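Local structure of TRNA threonylcarbamoyladenosine dehydratase (Escherichia coli, 4D79) at residues 42-47 with 240-245. The protein catalyses the ATP-dependent dehydration of threonylcarbamoyladenosine at position 37 of tRNAs to its cyclic form, and can accept sulfur from the cysteine desulfurase CsdA in vitro. Numbering follows the deposited sequence.
Sequences GSWAAE and AATMVT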
# COMPACT_ATOMS: atom_id res chain seq x y z
N GLY B 42 7.86 4.64 5.66
CA GLY B 42 8.87 3.60 5.84
C GLY B 42 8.33 2.29 6.41
O GLY B 42 8.90 1.23 6.15
N SER B 43 7.27 2.35 7.22
CA SER B 43 6.75 1.11 7.81
C SER B 43 6.20 0.20 6.72
O SER B 43 6.44 -1.02 6.75
CB SER B 43 5.70 1.41 8.88
OG SER B 43 4.52 1.96 8.34
N TRP B 44 5.53 0.78 5.72
CA TRP B 44 5.04 -0.00 4.59
C TRP B 44 6.17 -0.42 3.66
O TRP B 44 6.12 -1.51 3.10
CB TRP B 44 3.97 0.77 3.81
CG TRP B 44 2.93 1.28 4.68
CD1 TRP B 44 2.93 2.48 5.28
CD2 TRP B 44 1.74 0.60 5.13
NE1 TRP B 44 1.83 2.63 6.04
CE2 TRP B 44 1.07 1.50 5.98
CE3 TRP B 44 1.17 -0.65 4.87
CZ2 TRP B 44 -0.13 1.18 6.61
CZ3 TRP B 44 -0.03 -0.96 5.47
CH2 TRP B 44 -0.67 -0.06 6.34
N ALA B 45 7.21 0.42 3.48
CA ALA B 45 8.35 -0.04 2.70
C ALA B 45 8.95 -1.29 3.35
O ALA B 45 9.30 -2.26 2.67
CB ALA B 45 9.38 1.09 2.58
N ALA B 46 9.08 -1.27 4.68
CA ALA B 46 9.69 -2.40 5.37
C ALA B 46 8.85 -3.65 5.18
O ALA B 46 9.40 -4.74 4.94
CB ALA B 46 9.86 -2.06 6.85
N GLU B 47 7.52 -3.50 5.29
CA GLU B 47 6.58 -4.58 5.02
C GLU B 47 6.78 -5.15 3.63
O GLU B 47 6.89 -6.37 3.43
CB GLU B 47 5.14 -4.08 5.20
CG GLU B 47 4.06 -5.11 4.93
CD GLU B 47 3.71 -5.95 6.14
OE1 GLU B 47 4.35 -5.74 7.19
OE2 GLU B 47 2.78 -6.80 6.04
N ALA B 240 -2.93 12.92 6.57
CA ALA B 240 -2.34 11.87 5.75
C ALA B 240 -3.29 10.70 5.69
O ALA B 240 -4.15 10.54 6.55
CB ALA B 240 -0.99 11.43 6.32
N ALA B 241 -3.11 9.86 4.67
CA ALA B 241 -3.91 8.64 4.54
C ALA B 241 -3.01 7.45 4.18
O ALA B 241 -2.10 7.59 3.36
CB ALA B 241 -5.01 8.80 3.50
N THR B 242 -3.33 6.29 4.76
CA THR B 242 -2.63 5.04 4.44
C THR B 242 -2.51 4.83 2.94
O THR B 242 -1.45 4.44 2.44
CB THR B 242 -3.37 3.85 5.07
OG1 THR B 242 -3.15 3.89 6.49
CG2 THR B 242 -2.83 2.51 4.51
N MET B 243 -3.61 5.06 2.20
CA MET B 243 -3.63 4.71 0.79
C MET B 243 -2.54 5.43 0.02
O MET B 243 -2.04 4.90 -0.98
CB MET B 243 -5.00 5.05 0.17
CG MET B 243 -6.15 4.23 0.75
SD MET B 243 -6.77 4.84 2.33
CE MET B 243 -7.56 6.37 1.78
N VAL B 244 -2.16 6.64 0.46
CA VAL B 244 -1.10 7.41 -0.18
C VAL B 244 0.25 7.12 0.46
O VAL B 244 1.21 6.83 -0.24
CB VAL B 244 -1.45 8.92 -0.15
CG1 VAL B 244 -0.29 9.78 -0.62
CG2 VAL B 244 -2.67 9.19 -1.04
N THR B 245 0.37 7.20 1.80
CA THR B 245 1.69 7.09 2.41
C THR B 245 2.26 5.70 2.18
O THR B 245 3.44 5.57 1.85
CB THR B 245 1.67 7.47 3.90
OG1 THR B 245 0.93 6.51 4.65
CG2 THR B 245 1.05 8.87 4.13
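The CA atoms of W44 and T245 are the closest pair across the contact, 8.1 Å apart, so the first turn of helix 42-51 meets the start of helix 242-266 through side chains, and no hydrogen bond crosses between them. The indole of W44 does most of the bridging. With CG set anti to its carbonyl carbon (chi1 -51°), the ring reaches across the gap, and the CZ2 and CH2 atoms of its six-membered ring meet the T242 methyl obliquely: CG2 lies 3.7 Å from CZ2 and 3.8 Å from CH2. The two side chains cross at roughly a right angle. At the pyrrole side, T245 OG1 comes within 4.2 Å of W44 NE1, near it but not hydrogen-bonded to it.

The polar atoms of the three touching side chains bond instead to backbone carbonyls of nearby loops. NE1 of W44 donates to R72 O, T242 OG1 bonds to N71 O, and T245 OG1 bonds to G40 O. That last carbonyl belongs to the glycine-rich turn that follows strand 32-36 and leads into helix 42-51, consistent with the Rossmann-type nucleotide-binding motif of the HesA/MoeB/ThiF family, in which G42 would be the final glycine. The T245 side chain lies about 6 Å from the bound ATP, so helix 242-266 begins beside the nucleotide pocket.

A241 sits at the N-cap of helix 242-266, where its carbonyl oxygen accepts from both V244 N (3.1 Å) and T245 N (2.9 Å). Further along that helix, A246 and F250 also pack on W44. Across the dimer interface, E47 of the second subunit touches W44, and R51 of that subunit packs on T242.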